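Cytoplasmic protein (PDB 7LPO) probably hydrolyses steryl beta-glucosides, as a fungal sterylglucosidase of glycoside hydrolase family 5. Local coordinates at residues A[268-278]-A[398-409]; A[292-301]-A[311-319]. All coordinates share one frame; numbering follows the deposited sequence.

Interaction 1: A[268-278]-A[398-409]; sequences SINEPGEGLIG and VDFVDDFWALHW
The Phe400 ring is covered on both faces. Glu274 CB sits over the centre of one face, 4.0 Å from the ring centroid, a CH-pi contact. Trp405 CB, five residues on across a pi-type turn, lies over the rim of the opposite face. Ile277 CD1 meets the ring at its edge, 3.8 Å from Phe400 CD1. With CG set opposite the backbone N (chi1 169°), the ring reaches the 268-278 loop. Glu274 passes over the ring with its carboxylate plane turned 37° from it, and its OE2 continues to a salt bridge with Arg433. The two branches of Ile277 part: CD1 serves Phe400, while CG2 packs 3.8 Å from Phe404 CD2.

The indole of Trp405 has Ser268 OG and a water at its edge, in the ring plane. Pro272 CG touches the same indole 3.8 Å from Trp405 NE1. No direct hydrogen bond crosses between the segments; two waters do that work. The first accepts from Trp405 NE1 (3.0 Å) and from Ser268 OG, and donates to Ile269 O. The second joins Ile269 N to His408 NE2, 2.7 Å from the ring nitrogen. His408 ND1 is held by Gln237; with both ring nitrogens held, the imidazole has little freedom to rotate.

The loop follows strand 263-267 of the catalytic TIM barrel. Its Asn270-Glu271 pair is placed as in family 5 enzymes, where such a glutamate lies at the active site. Glu271 OE2 hydrogen-bonds a tris molecule, probably from the crystallisation liquor. The loop lies against the first turns of helix 400-419, with helices 206-221 and 232-254 packed alongside.

Interaction 2: A[292-301]-A[311-319]; sequences KKGPSPTPIE and QDVQAWNFG
Lys292 lies alongside the indole of Trp316, pointing the same way. CB stands directly above Trp316 CG, at 3.6 Å. CG carries the chain to CD, which stands over the six-membered ring, 3.8 Å from its centroid, in a CH-pi contact. A turn at chi3 (-123°) then carries CE and NZ on along the same face. NZ ends off-centre above the same ring, a cation-pi pair at 4.2 Å from the centroid, and also makes a weak hydrogen bond to Pro286 O.

Gly294 and Trp316 form a hydrogen-bonded antiparallel pair, and Pro295 and Ala315 the non-hydrogen-bonded pair beside it. Gly294 N donates to Trp316 O, and Trp316 N returns a bond to Gly294 O. Ser296 OG bonds that oxygen from the opposite face of its plane. Ser296 N adds a 2.7 Å bond to Gln314 O. Beyond the bridges, Val313 fits CG2 against Pro295 CB and CG1 against Pro297 CB.

Thr298 and Glu301 form a capping box at the start of helix 299-306. Thr298 N reaches Glu301 OE1, and Glu301 N reaches Thr298 OG1. A water between Glu301 OE1 and Gln314 N links this helix start to the strand.

Strand 294-295 is an outermost strand of a three-stranded antiparallel sheet, with 311-319 in the middle and 322-331 beyond. The main-chain bonds set the register, while Lys292 covers one indole face with apolar carbons and a charge probably attracted to the ring.

How the interactions relate
The centres of the two interactions lie about 24 Å apart. Interaction 2 is nested within the chain loop that interaction 1 closes: 268-278 comes first, then 292-301 and 311-319, and 398-409 last. They share no sheet. Interaction 1 joins the loop after barrel strand 263-267 to helix 400-419, close to the tris site. Interaction 2 belongs to a separate antiparallel sheet of strands 294-295, 311-319 and 322-331, farther from the centre of the chain. The two touch where Leu276 CD2 packs 4.0 Å from Pro299 CB. The long excursion between 278 and 398 thus carries its own small sheet, and the helix start beside it, at Pro299, touches the loop of interaction 1.

Interaction 1: A[268-278]-A[398-409]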
loop_
_atom_site.group_PDB
_atom_site.type_symbol
_atom_site.label_atom_id
_atom_site.label_comp_id
_atom_site.label_asym_id
_atom_site.label_seq_id
_atom_site.Cartn_x
_atom_site.Cartn_y
_atom_site.Cartn_z
ATOM N N SER A 268 -3.836 -3.930 -8.442
ATOM C CA SER A 268 -2.724 -4.074 -9.370
ATOM C C SER A 268 -1.405 -4.014 -8.597
ATOM O O SER A 268 -1.375 -3.809 -7.381
ATOM C CB SER A 268 -2.803 -3.021 -10.474
ATOM O OG SER A 268 -2.817 -1.716 -9.960
ATOM N N ILE A 269 -0.296 -4.231 -9.305
ATOM C CA ILE A 269 0.999 -4.317 -8.651
ATOM C C ILE A 269 1.214 -3.107 -7.766
ATOM O O ILE A 269 1.029 -1.962 -8.190
ATOM C CB ILE A 269 2.111 -4.449 -9.702
ATOM C CG1 ILE A 269 3.467 -4.578 -9.010
ATOM C CG2 ILE A 269 2.113 -3.280 -10.651
ATOM C CD1 ILE A 269 4.561 -5.085 -9.942
ATOM N N ASN A 270 1.640 -3.360 -6.537
ATOM C CA ASN A 270 1.723 -2.309 -5.531
ATOM C C ASN A 270 2.832 -1.311 -5.853
ATOM O O ASN A 270 3.948 -1.702 -6.206
ATOM C CB ASN A 270 1.970 -2.931 -4.159
ATOM C CG ASN A 270 1.973 -1.897 -3.047
ATOM O OD1 ASN A 270 0.930 -1.356 -2.695
ATOM N ND2 ASN A 270 3.148 -1.617 -2.493
ATOM N N GLU A 271 2.503 -0.011 -5.735
ATOM C CA GLU A 271 3.430 1.120 -5.831
ATOM C C GLU A 271 4.574 0.879 -6.805
ATOM O O GLU A 271 5.750 0.911 -6.422
ATOM C CB GLU A 271 3.972 1.447 -4.437
ATOM C CG GLU A 271 2.854 1.864 -3.480
ATOM C CD GLU A 271 3.342 2.460 -2.174
ATOM O OE1 GLU A 271 4.574 2.471 -1.937
ATOM O OE2 GLU A 271 2.474 2.912 -1.385
ATOM N N PRO A 272 4.264 0.697 -8.078
ATOM C CA PRO A 272 5.296 0.285 -9.037
ATOM C C PRO A 272 6.352 1.357 -9.255
ATOM O O PRO A 272 6.049 2.547 -9.328
ATOM C CB PRO A 272 4.498 0.024 -10.317
ATOM C CG PRO A 272 3.273 0.877 -10.168
ATOM C CD PRO A 272 2.938 0.845 -8.698
ATOM N N GLY A 273 7.603 0.923 -9.387
ATOM C CA GLY A 273 8.676 1.853 -9.681
ATOM C C GLY A 273 8.679 2.280 -11.138
ATOM O O GLY A 273 8.270 1.539 -12.034
ATOM N N GLU A 274 9.148 3.506 -11.368
ATOM C CA GLU A 274 9.228 4.076 -12.708
ATOM C C GLU A 274 10.614 3.916 -13.318
ATOM O O GLU A 274 10.810 4.266 -14.486
ATOM C CB GLU A 274 8.847 5.565 -12.679
ATOM C CG GLU A 274 7.693 5.888 -11.735
ATOM C CD GLU A 274 7.063 7.268 -11.983
ATOM O OE1 GLU A 274 5.867 7.445 -11.649
ATOM O OE2 GLU A 274 7.760 8.172 -12.504
ATOM N N GLY A 275 11.573 3.400 -12.556
ATOM C CA GLY A 275 12.937 3.306 -13.041
ATOM C C GLY A 275 13.452 4.628 -13.560
ATOM O O GLY A 275 13.268 5.683 -12.948
ATOM N N LEU A 276 14.108 4.582 -14.710
ATOM C CA LEU A 276 14.617 5.781 -15.352
ATOM C C LEU A 276 13.657 6.349 -16.386
ATOM O O LEU A 276 13.992 7.340 -17.042
ATOM C CB LEU A 276 15.961 5.475 -16.000
ATOM C CG LEU A 276 17.074 5.214 -14.984
ATOM C CD1 LEU A 276 18.306 4.677 -15.670
ATOM C CD2 LEU A 276 17.387 6.492 -14.212
ATOM N N ILE A 277 12.474 5.752 -16.538
ATOM C CA ILE A 277 11.559 6.146 -17.599
ATOM C C ILE A 277 11.081 7.568 -17.357
ATOM O O ILE A 277 10.569 7.894 -16.279
ATOM C CB ILE A 277 10.365 5.187 -17.666
ATOM C CG1 ILE A 277 10.802 3.771 -18.026
ATOM C CG2 ILE A 277 9.361 5.690 -18.671
ATOM C CD1 ILE A 277 9.767 2.725 -17.643
ATOM N N GLY A 278 11.222 8.415 -18.369
ATOM C CA GLY A 278 10.857 9.805 -18.243
ATOM C C GLY A 278 11.936 10.694 -17.681
ATOM O O GLY A 278 11.706 11.898 -17.544
ATOM N N VAL A 398 7.797 10.679 -23.690
ATOM C CA VAL A 398 7.066 9.533 -23.156
ATOM C C VAL A 398 6.354 9.904 -21.858
ATOM O O VAL A 398 6.747 10.814 -21.126
ATOM C CB VAL A 398 7.985 8.311 -22.923
ATOM C CG1 VAL A 398 8.585 7.809 -24.236
ATOM C CG2 VAL A 398 9.070 8.659 -21.908
ATOM N N ASP A 399 5.300 9.148 -21.563
ATOM C CA ASP A 399 4.524 9.255 -20.332
ATOM C C ASP A 399 4.527 7.876 -19.687
ATOM O O ASP A 399 3.941 6.935 -20.231
ATOM C CB ASP A 399 3.099 9.718 -20.629
ATOM C CG ASP A 399 2.275 9.938 -19.375
ATOM O OD1 ASP A 399 2.472 9.203 -18.382
ATOM O OD2 ASP A 399 1.421 10.853 -19.385
ATOM N N PHE A 400 5.179 7.752 -18.529
ATOM C CA PHE A 400 5.298 6.442 -17.899
ATOM C C PHE A 400 3.931 5.806 -17.682
ATOM O O PHE A 400 3.736 4.619 -17.972
ATOM C CB PHE A 400 6.039 6.555 -16.565
ATOM C CG PHE A 400 5.969 5.307 -15.729
ATOM C CD1 PHE A 400 6.633 4.170 -16.118
ATOM C CD2 PHE A 400 5.220 5.271 -14.571
ATOM C CE1 PHE A 400 6.573 3.015 -15.363
ATOM C CE2 PHE A 400 5.145 4.124 -13.817
ATOM C CZ PHE A 400 5.826 2.987 -14.223
ATOM N N VAL A 401 2.968 6.585 -17.187
ATOM C CA VAL A 401 1.687 6.013 -16.785
ATOM C C VAL A 401 0.873 5.600 -18.002
ATOM O O VAL A 401 0.263 4.523 -18.011
ATOM C CB VAL A 401 0.902 7.000 -15.903
ATOM C CG1 VAL A 401 -0.505 6.485 -15.667
ATOM C CG2 VAL A 401 1.610 7.215 -14.590
ATOM N N ASP A 402 0.842 6.437 -19.044
ATOM C CA ASP A 402 -0.004 6.126 -20.194
ATOM C C ASP A 402 0.647 5.128 -21.143
ATOM O O ASP A 402 -0.053 4.325 -21.768
ATOM C CB ASP A 402 -0.356 7.388 -20.993
ATOM C CG ASP A 402 -0.892 8.510 -20.133
ATOM O OD1 ASP A 402 -1.503 8.235 -19.074
ATOM O OD2 ASP A 402 -0.703 9.683 -20.529
ATOM N N ASP A 403 1.966 5.175 -21.292
ATOM C CA ASP A 403 2.626 4.394 -22.328
ATOM C C ASP A 403 3.130 3.041 -21.849
ATOM O O ASP A 403 3.264 2.127 -22.670
ATOM C CB ASP A 403 3.810 5.168 -22.906
ATOM C CG ASP A 403 3.400 6.498 -23.498
ATOM O OD1 ASP A 403 2.222 6.623 -23.904
ATOM O OD2 ASP A 403 4.253 7.417 -23.542
ATOM N N PHE A 404 3.428 2.887 -20.559
ATOM C CA PHE A 404 4.069 1.666 -20.090
ATOM C C PHE A 404 3.313 1.024 -18.937
ATOM O O PHE A 404 3.076 -0.188 -18.953
ATOM C CB PHE A 404 5.512 1.965 -19.687
ATOM C CG PHE A 404 6.369 2.435 -20.830
ATOM C CD1 PHE A 404 6.623 1.602 -21.900
ATOM C CD2 PHE A 404 6.920 3.705 -20.834
ATOM C CE1 PHE A 404 7.411 2.019 -22.959
ATOM C CE2 PHE A 404 7.707 4.132 -21.906
ATOM C CZ PHE A 404 7.955 3.279 -22.958
ATOM N N TRP A 405 2.918 1.809 -17.936
ATOM C CA TRP A 405 2.152 1.226 -16.842
ATOM C C TRP A 405 0.806 0.701 -17.337
ATOM O O TRP A 405 0.401 -0.419 -17.008
ATOM C CB TRP A 405 1.941 2.235 -15.716
ATOM C CG TRP A 405 1.135 1.614 -14.626
ATOM C CD1 TRP A 405 1.589 0.808 -13.619
ATOM C CD2 TRP A 405 -0.277 1.691 -14.464
ATOM N NE1 TRP A 405 0.547 0.396 -12.830
ATOM C CE2 TRP A 405 -0.613 0.918 -13.333
ATOM C CE3 TRP A 405 -1.296 2.334 -15.167
ATOM C CZ2 TRP A 405 -1.917 0.786 -12.883
ATOM C CZ3 TRP A 405 -2.596 2.207 -14.711
ATOM C CH2 TRP A 405 -2.892 1.441 -13.580
ATOM N N ALA A 406 0.094 1.501 -18.129
ATOM C CA ALA A 406 -1.243 1.106 -18.557
ATOM C C ALA A 406 -1.192 -0.163 -19.395
ATOM O O ALA A 406 -2.067 -1.030 -19.279
ATOM C CB ALA A 406 -1.903 2.244 -19.334
ATOM N N LEU A 407 -0.161 -0.299 -20.230
ATOM C CA LEU A 407 -0.025 -1.495 -21.051
ATOM C C LEU A 407 0.171 -2.732 -20.183
ATOM O O LEU A 407 -0.435 -3.776 -20.435
ATOM C CB LEU A 407 1.141 -1.323 -22.021
ATOM C CG LEU A 407 1.379 -2.424 -23.052
ATOM C CD1 LEU A 407 0.128 -2.774 -23.823
ATOM C CD2 LEU A 407 2.493 -1.965 -23.997
ATOM N N HIS A 408 1.007 -2.632 -19.147
ATOM C CA HIS A 408 1.123 -3.738 -18.200
ATOM C C HIS A 408 -0.223 -4.034 -17.548
ATOM O O HIS A 408 -0.574 -5.198 -17.318
ATOM C CB HIS A 408 2.170 -3.421 -17.124
ATOM C CG HIS A 408 2.021 -4.252 -15.886
ATOM N ND1 HIS A 408 2.381 -5.581 -15.833
ATOM C CD2 HIS A 408 1.501 -3.956 -14.672
ATOM C CE1 HIS A 408 2.102 -6.063 -14.635
ATOM N NE2 HIS A 408 1.578 -5.094 -13.908
ATOM N N TRP A 409 -0.993 -2.986 -17.249
ATOM C CA TRP A 409 -2.251 -3.180 -16.537
ATOM C C TRP A 409 -3.280 -3.908 -17.390
ATOM O O TRP A 409 -4.083 -4.683 -16.856
ATOM C CB TRP A 409 -2.822 -1.845 -16.072
ATOM C CG TRP A 409 -4.144 -2.034 -15.378
ATOM C CD1 TRP A 409 -4.343 -2.304 -14.054
ATOM C CD2 TRP A 409 -5.438 -2.016 -15.981
ATOM N NE1 TRP A 409 -5.680 -2.437 -13.795
ATOM C CE2 TRP A 409 -6.376 -2.271 -14.963
ATOM C CE3 TRP A 409 -5.897 -1.811 -17.285
ATOM C CZ2 TRP A 409 -7.742 -2.323 -15.207
ATOM C CZ3 TRP A 409 -7.258 -1.870 -17.525
ATOM C CH2 TRP A 409 -8.163 -2.118 -16.493
HETATM O O HOH W 1 -0.295 -0.817 -10.165
HETATM O O HOH W 2 -0.317 -5.221 -11.934
#

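Interaction 2: A[292-301]-A[311-319]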
loop_
_atom_site.group_PDB
_atom_site.type_symbol
_atom_site.label_atom_id
_atom_site.label_comp_id
_atom_site.label_asym_id
_atom_site.label_seq_id
_atom_site.Cartn_x
_atom_site.Cartn_y
_atom_site.Cartn_z
ATOM N N LYS A 292 14.430 12.562 -1.288
ATOM C CA LYS A 292 15.882 12.498 -1.254
ATOM C C LYS A 292 16.306 12.417 0.200
ATOM O O LYS A 292 15.874 13.231 1.021
ATOM C CB LYS A 292 16.526 13.710 -1.919
ATOM C CG LYS A 292 15.974 14.025 -3.292
ATOM C CD LYS A 292 16.604 15.286 -3.846
ATOM C CE LYS A 292 15.547 16.318 -4.186
ATOM N NZ LYS A 292 16.068 17.346 -5.123
ATOM N N LYS A 293 17.149 11.445 0.518
ATOM C CA LYS A 293 17.647 11.309 1.876
ATOM C C LYS A 293 18.880 10.427 1.848
ATOM O O LYS A 293 18.898 9.398 1.166
ATOM C CB LYS A 293 16.596 10.713 2.815
ATOM C CG LYS A 293 17.147 10.406 4.194
ATOM C CD LYS A 293 16.072 10.502 5.253
ATOM C CE LYS A 293 16.698 10.550 6.636
ATOM N NZ LYS A 293 15.685 10.436 7.710
ATOM N N GLY A 294 19.901 10.836 2.594
ATOM C CA GLY A 294 21.157 10.130 2.595
ATOM C C GLY A 294 21.903 10.369 1.300
ATOM O O GLY A 294 21.565 11.272 0.517
ATOM N N PRO A 295 22.934 9.559 1.050
ATOM C CA PRO A 295 23.722 9.730 -0.181
ATOM C C PRO A 295 22.859 9.468 -1.402
ATOM O O PRO A 295 22.232 8.416 -1.520
ATOM C CB PRO A 295 24.845 8.693 -0.048
ATOM C CG PRO A 295 24.781 8.198 1.387
ATOM C CD PRO A 295 23.361 8.389 1.837
ATOM N N SER A 296 22.841 10.428 -2.320
ATOM C CA SER A 296 21.921 10.408 -3.455
ATOM C C SER A 296 22.690 10.608 -4.753
ATOM O O SER A 296 22.818 11.733 -5.253
ATOM C CB SER A 296 20.839 11.474 -3.296
ATOM O OG SER A 296 20.240 11.397 -2.009
ATOM N N PRO A 297 23.210 9.538 -5.337
ATOM C CA PRO A 297 23.867 9.683 -6.643
ATOM C C PRO A 297 22.855 10.042 -7.722
ATOM O O PRO A 297 21.709 9.584 -7.705
ATOM C CB PRO A 297 24.504 8.311 -6.897
ATOM C CG PRO A 297 23.919 7.381 -5.899
ATOM C CD PRO A 297 23.336 8.186 -4.763
ATOM N N THR A 298 23.273 10.913 -8.639
ATOM C CA THR A 298 22.516 11.142 -9.858
ATOM C C THR A 298 22.483 9.846 -10.665
ATOM O O THR A 298 23.275 8.935 -10.408
ATOM C CB THR A 298 23.169 12.253 -10.671
ATOM O OG1 THR A 298 24.480 11.834 -11.078
ATOM C CG2 THR A 298 23.294 13.526 -9.832
ATOM N N PRO A 299 21.589 9.733 -11.649
ATOM C CA PRO A 299 21.596 8.514 -12.484
ATOM C C PRO A 299 22.966 8.189 -13.070
ATOM O O PRO A 299 23.393 7.028 -13.019
ATOM C CB PRO A 299 20.554 8.828 -13.570
ATOM C CG PRO A 299 19.600 9.773 -12.896
ATOM C CD PRO A 299 20.459 10.625 -11.973
ATOM N N ILE A 300 23.691 9.183 -13.584
ATOM C CA ILE A 300 24.982 8.889 -14.199
ATOM C C ILE A 300 26.029 8.576 -13.132
ATOM O O ILE A 300 26.879 7.696 -13.319
ATOM C CB ILE A 300 25.427 10.044 -15.116
ATOM C CG1 ILE A 300 26.742 9.685 -15.813
ATOM C CG2 ILE A 300 25.596 11.327 -14.322
ATOM C CD1 ILE A 300 26.659 8.486 -16.708
ATOM N N GLU A 301 25.985 9.272 -11.992
ATOM C CA GLU A 301 26.892 8.917 -10.904
ATOM C C GLU A 301 26.669 7.479 -10.453
ATOM O O GLU A 301 27.624 6.776 -10.113
ATOM C CB GLU A 301 26.725 9.872 -9.724
ATOM C CG GLU A 301 27.302 11.259 -9.963
ATOM C CD GLU A 301 27.122 12.191 -8.762
ATOM O OE1 GLU A 301 26.136 12.029 -8.000
ATOM O OE2 GLU A 301 27.973 13.093 -8.580
ATOM N N GLN A 311 32.767 7.829 -6.423
ATOM C CA GLN A 311 32.075 9.079 -6.709
ATOM C C GLN A 311 31.821 9.828 -5.409
ATOM O O GLN A 311 31.659 9.228 -4.345
ATOM C CB GLN A 311 30.738 8.853 -7.440
ATOM C CG GLN A 311 30.867 8.195 -8.801
ATOM C CD GLN A 311 31.467 9.114 -9.841
ATOM O OE1 GLN A 311 30.793 9.996 -10.366
ATOM N NE2 GLN A 311 32.731 8.897 -10.162
ATOM N N ASP A 312 31.792 11.148 -5.511
ATOM C CA ASP A 312 31.473 12.041 -4.404
ATOM C C ASP A 312 30.051 12.546 -4.622
ATOM O O ASP A 312 29.819 13.391 -5.490
ATOM C CB ASP A 312 32.471 13.194 -4.350
ATOM C CG ASP A 312 32.382 13.982 -3.062
ATOM O OD1 ASP A 312 32.007 13.389 -2.024
ATOM O OD2 ASP A 312 32.695 15.197 -3.087
ATOM N N VAL A 313 29.105 12.033 -3.844
ATOM C CA VAL A 313 27.688 12.249 -4.114
ATOM C C VAL A 313 27.087 13.189 -3.084
ATOM O O VAL A 313 27.510 13.234 -1.926
ATOM C CB VAL A 313 26.910 10.915 -4.141
ATOM C CG1 VAL A 313 27.617 9.913 -5.040
ATOM C CG2 VAL A 313 26.749 10.350 -2.743
ATOM N N GLN A 314 26.084 13.943 -3.524
ATOM C CA GLN A 314 25.318 14.801 -2.631
ATOM C C GLN A 314 24.538 13.944 -1.643
ATOM O O GLN A 314 23.984 12.903 -2.002
ATOM C CB GLN A 314 24.351 15.683 -3.430
ATOM C CG GLN A 314 24.966 16.356 -4.662
ATOM C CD GLN A 314 23.923 16.857 -5.677
ATOM O OE1 GLN A 314 23.625 16.177 -6.675
ATOM N NE2 GLN A 314 23.374 18.053 -5.430
ATOM N N ALA A 315 24.515 14.369 -0.387
ATOM C CA ALA A 315 23.673 13.745 0.620
ATOM C C ALA A 315 22.596 14.735 1.036
ATOM O O ALA A 315 22.818 15.950 1.044
ATOM C CB ALA A 315 24.471 13.298 1.842
ATOM N N TRP A 316 21.424 14.207 1.377
ATOM C CA TRP A 316 20.255 15.024 1.654
ATOM C C TRP A 316 19.699 14.739 3.038
ATOM O O TRP A 316 19.613 13.583 3.453
ATOM C CB TRP A 316 19.167 14.776 0.614
ATOM C CG TRP A 316 19.530 15.327 -0.705
ATOM C CD1 TRP A 316 20.331 14.752 -1.649
ATOM C CD2 TRP A 316 19.121 16.581 -1.232
ATOM N NE1 TRP A 316 20.438 15.576 -2.741
ATOM C CE2 TRP A 316 19.705 16.710 -2.510
ATOM C CE3 TRP A 316 18.310 17.607 -0.750
ATOM C CZ2 TRP A 316 19.503 17.831 -3.314
ATOM C CZ3 TRP A 316 18.111 18.712 -1.537
ATOM C CH2 TRP A 316 18.708 18.823 -2.811
ATOM N N ASN A 317 19.294 15.805 3.727
ATOM C CA ASN A 317 18.571 15.719 4.984
ATOM C C ASN A 317 17.120 16.106 4.742
ATOM O O ASN A 317 16.816 16.898 3.848
ATOM C CB ASN A 317 19.186 16.642 6.037
ATOM C CG ASN A 317 20.643 16.322 6.315
ATOM O OD1 ASN A 317 21.020 15.159 6.442
ATOM N ND2 ASN A 317 21.472 17.360 6.410
ATOM N N PHE A 318 16.225 15.560 5.552
ATOM C CA PHE A 318 14.814 15.918 5.489
ATOM C C PHE A 318 14.533 16.989 6.542
ATOM O O PHE A 318 14.546 16.706 7.746
ATOM C CB PHE A 318 13.921 14.697 5.692
ATOM C CG PHE A 318 12.519 14.904 5.195
ATOM C CD1 PHE A 318 11.584 15.565 5.974
ATOM C CD2 PHE A 318 12.140 14.465 3.936
ATOM C CE1 PHE A 318 10.291 15.776 5.507
ATOM C CE2 PHE A 318 10.850 14.669 3.469
ATOM C CZ PHE A 318 9.929 15.329 4.253
ATOM N N GLY A 319 14.292 18.216 6.087
ATOM C CA GLY A 319 13.987 19.320 6.964
ATOM C C GLY A 319 12.495 19.548 7.087
ATOM O O GLY A 319 11.683 18.793 6.542
HETATM O O HOH W 3 24.929 13.450 -6.142
#